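Phosphate transporter (Thermotoga maritima MSB8, PDB 6L85) probably imports phosphate across the membrane in a sodium-dependent manner, as a bacterial relative of the human SLC20 carriers. Local coordinates at residues 317-330 / 349-361. Residues are numbered along the deposited sequence; the frame is centred on the assembly and turned at random.
Sequences TLTNSRGFTVDFST and VVVGAVTGVGFAR. With NA (sodium ion), chain S.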
ATOM      1  N   THR B 317      -3.981  17.098 -26.381  1.00 69.16           N
ATOM      2  CA  THR B 317      -3.981  16.352 -27.627  1.00 73.85           C
ATOM      3  C   THR B 317      -3.142  15.080 -27.540  1.00 71.91           C
ATOM      4  O   THR B 317      -2.983  14.383 -28.551  1.00 74.48           O
ATOM      5  CB  THR B 317      -3.479  17.240 -28.781  1.00 77.81           C
ATOM      6  OG1 THR B 317      -2.138  17.687 -28.512  1.00 80.72           O
ATOM      7  CG2 THR B 317      -4.387  18.453 -28.945  1.00 73.05           C
ATOM      8  N   LEU B 318      -2.594  14.769 -26.366  1.00 63.16           N
ATOM      9  CA  LEU B 318      -1.876  13.515 -26.167  1.00 61.60           C
ATOM     10  C   LEU B 318      -2.883  12.375 -26.008  1.00 54.92           C
ATOM     11  O   LEU B 318      -3.731  12.415 -25.113  1.00 57.94           O
ATOM     12  CB  LEU B 318      -0.973  13.623 -24.940  1.00 61.41           C
ATOM     13  CG  LEU B 318       0.067  12.520 -24.754  1.00 59.10           C
ATOM     14  CD1 LEU B 318       1.079  12.573 -25.900  1.00 52.74           C
ATOM     15  CD2 LEU B 318       0.753  12.664 -23.393  1.00 55.90           C
ATOM     16  N   THR B 319      -2.805  11.364 -26.872  1.00 51.86           N
ATOM     17  CA  THR B 319      -3.735  10.252 -26.740  1.00 50.41           C
ATOM     18  C   THR B 319      -3.546   9.568 -25.390  1.00 51.64           C
ATOM     19  O   THR B 319      -2.484   9.645 -24.761  1.00 51.74           O
ATOM     20  CB  THR B 319      -3.557   9.218 -27.859  1.00 49.55           C
ATOM     21  OG1 THR B 319      -2.173   8.859 -27.999  1.00 52.73           O
ATOM     22  CG2 THR B 319      -4.089   9.757 -29.193  1.00 56.15           C
ATOM     23  N   ASN B 320      -4.600   8.888 -24.946  1.00 49.16           N
ATOM     24  CA  ASN B 320      -4.527   8.176 -23.675  1.00 47.60           C
ATOM     25  C   ASN B 320      -3.496   7.058 -23.712  1.00 47.38           C
ATOM     26  O   ASN B 320      -2.828   6.797 -22.699  1.00 44.22           O
ATOM     27  CB  ASN B 320      -5.901   7.648 -23.317  1.00 42.66           C
ATOM     28  CG  ASN B 320      -6.816   8.755 -22.861  1.00 50.65           C
ATOM     29  OD1 ASN B 320      -6.566   9.385 -21.832  1.00 53.82           O
ATOM     30  ND2 ASN B 320      -7.856   9.033 -23.638  1.00 40.98           N
ATOM     31  N   SER B 321      -3.325   6.404 -24.864  1.00 41.67           N
ATOM     32  CA  SER B 321      -2.292   5.377 -24.939  1.00 44.70           C
ATOM     33  C   SER B 321      -0.900   5.995 -24.853  1.00 43.57           C
ATOM     34  O   SER B 321       0.017   5.398 -24.270  1.00 45.68           O
ATOM     35  CB  SER B 321      -2.452   4.559 -26.217  1.00 48.76           C
ATOM     36  OG  SER B 321      -2.476   5.413 -27.341  1.00 48.15           O
ATOM     37  N   ARG B 322      -0.740   7.225 -25.345  1.00 43.47           N
ATOM     38  CA  ARG B 322       0.561   7.870 -25.239  1.00 45.37           C
ATOM     39  C   ARG B 322       0.822   8.383 -23.827  1.00 43.06           C
ATOM     40  O   ARG B 322       1.957   8.312 -23.354  1.00 40.42           O
ATOM     41  CB  ARG B 322       0.676   9.012 -26.242  1.00 43.44           C
ATOM     42  CG  ARG B 322       0.967   8.525 -27.653  1.00 54.19           C
ATOM     43  CD  ARG B 322       1.268   9.676 -28.612  1.00 55.13           C
ATOM     44  NE  ARG B 322       1.719   9.152 -29.894  1.00 61.68           N
ATOM     45  CZ  ARG B 322       0.907   8.658 -30.822  1.00 59.46           C
ATOM     46  NH1 ARG B 322      -0.406   8.632 -30.616  1.00 55.74           N
ATOM     47  NH2 ARG B 322       1.409   8.195 -31.956  1.00 58.49           N
ATOM     48  N   GLY B 323      -0.196   8.949 -23.161  1.00 38.54           N
ATOM     49  CA  GLY B 323      -0.018   9.383 -21.783  1.00 46.32           C
ATOM     50  C   GLY B 323       0.295   8.220 -20.857  1.00 40.99           C
ATOM     51  O   GLY B 323       1.173   8.313 -20.002  1.00 43.32           O
ATOM     52  N   PHE B 324      -0.428   7.107 -21.027  1.00 45.48           N
ATOM     53  CA  PHE B 324      -0.104   5.845 -20.369  1.00 42.22           C
ATOM     54  C   PHE B 324       1.369   5.476 -20.555  1.00 45.40           C
ATOM     55  O   PHE B 324       2.068   5.149 -19.582  1.00 39.43           O
ATOM     56  CB  PHE B 324      -1.013   4.752 -20.941  1.00 39.95           C
ATOM     57  CG  PHE B 324      -0.833   3.388 -20.313  1.00 41.89           C
ATOM     58  CD1 PHE B 324      -1.577   3.021 -19.197  1.00 37.07           C
ATOM     59  CD2 PHE B 324       0.042   2.453 -20.870  1.00 40.77           C
ATOM     60  CE1 PHE B 324      -1.441   1.757 -18.626  1.00 36.75           C
ATOM     61  CE2 PHE B 324       0.178   1.194 -20.313  1.00 40.96           C
ATOM     62  CZ  PHE B 324      -0.566   0.846 -19.181  1.00 41.07           C
ATOM     63  N   THR B 325       1.846   5.504 -21.813  1.00 40.49           N
ATOM     64  CA  THR B 325       3.231   5.128 -22.122  1.00 41.32           C
ATOM     65  C   THR B 325       4.242   6.103 -21.507  1.00 41.52           C
ATOM     66  O   THR B 325       5.280   5.686 -20.983  1.00 37.83           O
ATOM     67  CB  THR B 325       3.398   5.046 -23.649  1.00 42.90           C
ATOM     68  OG1 THR B 325       2.597   3.964 -24.147  1.00 46.09           O
ATOM     69  CG2 THR B 325       4.861   4.800 -24.064  1.00 39.36           C
ATOM     70  N   VAL B 326       3.950   7.401 -21.567  1.00 40.47           N
ATOM     71  CA  VAL B 326       4.844   8.424 -21.029  1.00 42.26           C
ATOM     72  C   VAL B 326       5.008   8.242 -19.529  1.00 43.11           C
ATOM     73  O   VAL B 326       6.122   8.294 -18.989  1.00 41.70           O
ATOM     74  CB  VAL B 326       4.295   9.826 -21.362  1.00 46.53           C
ATOM     75  CG1 VAL B 326       4.918  10.912 -20.454  1.00 41.65           C
ATOM     76  CG2 VAL B 326       4.507  10.142 -22.831  1.00 46.13           C
ATOM     77  N   ASP B 327       3.889   8.039 -18.834  1.00 42.70           N
ATOM     78  CA  ASP B 327       3.939   7.830 -17.394  1.00 42.67           C
ATOM     79  C   ASP B 327       4.694   6.565 -17.038  1.00 40.02           C
ATOM     80  O   ASP B 327       5.561   6.577 -16.153  1.00 36.97           O
ATOM     81  CB  ASP B 327       2.530   7.747 -16.824  1.00 39.90           C
ATOM     82  CG  ASP B 327       1.801   9.066 -16.866  1.00 45.09           C
ATOM     83  OD1 ASP B 327       2.460  10.124 -16.976  1.00 56.39           O
ATOM     84  OD2 ASP B 327       0.552   9.037 -16.762  1.00 52.00           O
ATOM     85  N   PHE B 328       4.345   5.442 -17.680  1.00 39.72           N
ATOM     86  CA  PHE B 328       5.040   4.200 -17.368  1.00 41.42           C
ATOM     87  C   PHE B 328       6.546   4.365 -17.526  1.00 43.73           C
ATOM     88  O   PHE B 328       7.322   3.983 -16.634  1.00 37.34           O
ATOM     89  CB  PHE B 328       4.540   3.057 -18.252  1.00 38.47           C
ATOM     90  CG  PHE B 328       5.125   1.718 -17.870  1.00 41.75           C
ATOM     91  CD1 PHE B 328       6.384   1.338 -18.318  1.00 40.42           C
ATOM     92  CD2 PHE B 328       4.443   0.875 -17.000  1.00 41.40           C
ATOM     93  CE1 PHE B 328       6.937   0.110 -17.938  1.00 45.80           C
ATOM     94  CE2 PHE B 328       4.972  -0.341 -16.628  1.00 37.89           C
ATOM     95  CZ  PHE B 328       6.228  -0.725 -17.091  1.00 44.95           C
ATOM     96  N   SER B 329       6.981   4.940 -18.659  1.00 38.02           N
ATOM     97  CA  SER B 329       8.414   5.052 -18.921  1.00 37.64           C
ATOM     98  C   SER B 329       9.085   6.002 -17.943  1.00 37.77           C
ATOM     99  O   SER B 329      10.215   5.752 -17.506  1.00 38.08           O
ATOM    100  CB  SER B 329       8.654   5.523 -20.358  1.00 38.68           C
ATOM    101  OG  SER B 329       7.931   4.696 -21.259  1.00 44.75           O
ATOM    102  N   THR B 330       8.417   7.113 -17.613  1.00 35.97           N
ATOM    103  CA  THR B 330       8.961   8.048 -16.643  1.00 39.13           C
ATOM    104  C   THR B 330       9.160   7.381 -15.291  1.00 42.72           C
ATOM    105  O   THR B 330      10.239   7.469 -14.688  1.00 36.48           O
ATOM    106  CB  THR B 330       8.020   9.232 -16.494  1.00 40.61           C
ATOM    107  OG1 THR B 330       7.938   9.900 -17.748  1.00 43.50           O
ATOM    108  CG2 THR B 330       8.534  10.186 -15.416  1.00 39.33           C
ATOM    109  N   VAL B 349      13.011  13.935 -17.319  1.00 38.40           N
ATOM    110  CA  VAL B 349      12.648  12.590 -17.760  1.00 39.67           C
ATOM    111  C   VAL B 349      11.265  12.595 -18.395  1.00 39.00           C
ATOM    112  O   VAL B 349      11.030  11.904 -19.389  1.00 41.11           O
ATOM    113  CB  VAL B 349      12.731  11.582 -16.602  1.00 38.10           C
ATOM    114  CG1 VAL B 349      12.106  10.254 -17.009  1.00 30.57           C
ATOM    115  CG2 VAL B 349      14.200  11.381 -16.180  1.00 41.40           C
ATOM    116  N   VAL B 350      10.322  13.367 -17.841  1.00 36.95           N
ATOM    117  CA  VAL B 350       8.997  13.398 -18.449  1.00 41.11           C
ATOM    118  C   VAL B 350       9.095  13.996 -19.843  1.00 43.49           C
ATOM    119  O   VAL B 350       8.508  13.484 -20.802  1.00 41.89           O
ATOM    120  CB  VAL B 350       7.992  14.185 -17.581  1.00 40.81           C
ATOM    121  CG1 VAL B 350       6.662  14.215 -18.284  1.00 48.27           C
ATOM    122  CG2 VAL B 350       7.781  13.532 -16.273  1.00 47.65           C
ATOM    123  N   VAL B 351       9.822  15.112 -19.957  1.00 41.09           N
ATOM    124  CA  VAL B 351      10.043  15.742 -21.256  1.00 40.52           C
ATOM    125  C   VAL B 351      10.634  14.734 -22.241  1.00 45.52           C
ATOM    126  O   VAL B 351      10.187  14.620 -23.387  1.00 47.98           O
ATOM    127  CB  VAL B 351      10.948  16.975 -21.098  1.00 45.18           C
ATOM    128  CG1 VAL B 351      11.561  17.370 -22.450  1.00 51.27           C
ATOM    129  CG2 VAL B 351      10.164  18.117 -20.484  1.00 43.75           C
ATOM    130  N   GLY B 352      11.641  13.980 -21.801  1.00 40.65           N
ATOM    131  CA  GLY B 352      12.203  12.949 -22.655  1.00 43.78           C
ATOM    132  C   GLY B 352      11.173  11.927 -23.098  1.00 46.98           C
ATOM    133  O   GLY B 352      11.112  11.559 -24.272  1.00 49.81           O
ATOM    134  N   ALA B 353      10.363  11.436 -22.156  1.00 43.49           N
ATOM    135  CA  ALA B 353       9.377  10.416 -22.493  1.00 46.36           C
ATOM    136  C   ALA B 353       8.373  10.946 -23.518  1.00 42.42           C
ATOM    137  O   ALA B 353       8.003  10.242 -24.470  1.00 39.82           O
ATOM    138  CB  ALA B 353       8.671   9.940 -21.218  1.00 44.45           C
ATOM    139  N   VAL B 354       7.942  12.195 -23.340  1.00 40.30           N
ATOM    140  CA  VAL B 354       7.033  12.831 -24.288  1.00 48.35           C
ATOM    141  C   VAL B 354       7.668  12.887 -25.679  1.00 52.05           C
ATOM    142  O   VAL B 354       7.042  12.513 -26.680  1.00 51.19           O
ATOM    143  CB  VAL B 354       6.629  14.233 -23.792  1.00 49.49           C
ATOM    144  CG1 VAL B 354       5.911  15.001 -24.899  1.00 53.36           C
ATOM    145  CG2 VAL B 354       5.736  14.137 -22.564  1.00 44.57           C
ATOM    146  N   THR B 355       8.929  13.342 -25.763  1.00 48.08           N
ATOM    147  CA  THR B 355       9.561  13.420 -27.079  1.00 53.66           C
ATOM    148  C   THR B 355       9.725  12.030 -27.684  1.00 54.11           C
ATOM    149  O   THR B 355       9.683  11.874 -28.909  1.00 53.74           O
ATOM    150  CB  THR B 355      10.915  14.150 -27.021  1.00 52.51           C
ATOM    151  OG1 THR B 355      11.930  13.279 -26.519  1.00 59.87           O
ATOM    152  CG2 THR B 355      10.845  15.376 -26.149  1.00 37.84           C
ATOM    153  N   GLY B 356       9.863  11.007 -26.845  1.00 48.57           N
ATOM    154  CA  GLY B 356       9.995   9.654 -27.357  1.00 46.15           C
ATOM    155  C   GLY B 356       8.702   9.073 -27.906  1.00 50.85           C
ATOM    156  O   GLY B 356       8.735   8.226 -28.805  1.00 53.48           O
ATOM    157  N   VAL B 357       7.548   9.471 -27.359  1.00 51.54           N
ATOM    158  CA  VAL B 357       6.302   8.966 -27.950  1.00 59.88           C
ATOM    159  C   VAL B 357       5.828   9.800 -29.124  1.00 62.48           C
ATOM    160  O   VAL B 357       4.840   9.431 -29.775  1.00 66.96           O
ATOM    161  CB  VAL B 357       5.067   8.913 -27.029  1.00 53.31           C
ATOM    162  CG1 VAL B 357       5.199   7.802 -26.018  1.00 53.67           C
ATOM    163  CG2 VAL B 357       4.785  10.282 -26.407  1.00 44.56           C
ATOM    164  N   GLY B 358       6.473  10.913 -29.402  1.00 64.27           N
ATOM    165  CA  GLY B 358       5.944  11.765 -30.444  1.00 67.66           C
ATOM    166  C   GLY B 358       5.431  13.041 -29.811  1.00 72.66           C
ATOM    167  O   GLY B 358       4.841  13.035 -28.723  1.00 75.97           O
ATOM    168  N   PHE B 359       5.669  14.151 -30.491  1.00 81.40           N
ATOM    169  CA  PHE B 359       5.206  15.452 -30.047  1.00 84.62           C
ATOM    170  C   PHE B 359       4.381  16.049 -31.178  1.00 89.45           C
ATOM    171  O   PHE B 359       4.900  16.248 -32.284  1.00 87.58           O
ATOM    172  CB  PHE B 359       6.388  16.363 -29.674  1.00 86.73           C
ATOM    173  CG  PHE B 359       7.467  16.440 -30.730  1.00 87.95           C
ATOM    174  CD1 PHE B 359       8.504  15.513 -30.752  1.00 81.13           C
ATOM    175  CD2 PHE B 359       7.451  17.445 -31.695  1.00 89.87           C
ATOM    176  CE1 PHE B 359       9.499  15.580 -31.726  1.00 89.68           C
ATOM    177  CE2 PHE B 359       8.439  17.518 -32.674  1.00 87.49           C
ATOM    178  CZ  PHE B 359       9.466  16.586 -32.689  1.00 87.63           C
ATOM    179  N   ALA B 360       3.086  16.275 -30.931  1.00 92.73           N
ATOM    180  CA  ALA B 360       2.315  17.054 -31.897  1.00 92.10           C
ATOM    181  C   ALA B 360       3.021  18.382 -32.177  1.00 90.90           C
ATOM    182  O   ALA B 360       3.315  18.698 -33.334  1.00 92.01           O
ATOM    183  CB  ALA B 360       0.862  17.250 -31.431  1.00 80.97           C
ATOM    184  N   ARG B 361       3.352  19.163 -31.140  1.00 90.17           N
ATOM    185  CA  ARG B 361       2.963  19.017 -29.726  1.00 89.70           C
ATOM    186  C   ARG B 361       2.262  20.328 -29.485  1.00 90.66           C
ATOM    187  O   ARG B 361       2.310  20.916 -28.403  1.00 92.39           O
ATOM    188  CB  ARG B 361       4.173  18.808 -28.807  1.00 88.13           C
ATOM    189  CG  ARG B 361       3.882  18.263 -27.397  1.00 92.02           C
ATOM    190  CD  ARG B 361       3.605  16.750 -27.352  1.00 85.90           C
ATOM    191  NE  ARG B 361       2.282  16.416 -27.871  1.00 85.79           N
ATOM    192  CZ  ARG B 361       1.137  16.778 -27.297  1.00 78.89           C
ATOM    193  NH1 ARG B 361       1.149  17.471 -26.166  1.00 75.54           N
ATOM    194  NH2 ARG B 361      -0.019  16.441 -27.854  1.00 73.25           N
TER
HETATM  195 NA    NA S 504      -1.595   9.488 -16.489  1.00 51.35          NA
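V326 packs as a knob into the hole formed by V350, A353, V354 and V357, the central element of the pair of helices 320-330 and 349-357, whose segment axes run at 138°, nearer antiparallel than parallel, and approach to 8.8 Å. The pairing illustrates how a small residue lets two helices of a membrane protein settle together: at A353 the CA atoms come nearest, with V326 CA 5.2 Å from A353 CA. The two methyls of V326 divide the hole. CG1, anti to the backbone N (chi1 161°), lies against V354 CG2 and A353 CB, while CG2 meets V357 CG2 at 3.6 Å, the two valines crossing at about a right angle. V357 CG1 also rests on T325 CG2. One turn beyond the knob, T330 CG2 touches V350 CG2 at 3.5 Å, and T330 OG1, beside A353 CB, donates to V326 O, which T330 N reaches from the opposite face of the carbonyl plane.

Near G358, where the chain leaves helical angles with positive phi, R322 sends an extended chain past V357, and its NE donates to V357 O at 3.1 Å, nearly straight at 160°. V357 O sits in the guanidinium plane, at its edge, although NE approaches tilted from the plane of the carbonyl. NH1 in turn donates to OG1 of T319, the N-cap residue of helix 320-330, so one side chain joins the N-cap of one helix to the last carbonyls of the other. A leucine in place of R322 would probably leave V357 O without this donor and T319 OG1 without its NH1 bond.

Farther out, S150 on helix 129-162 hydrogen-bonds to A353 O. On helix 320-330, D327 belongs to a sodium site completed by T29, Q243 and S247; its CB points away from helix 349-357, and OD2 binds the sodium ion at 2.2 Å.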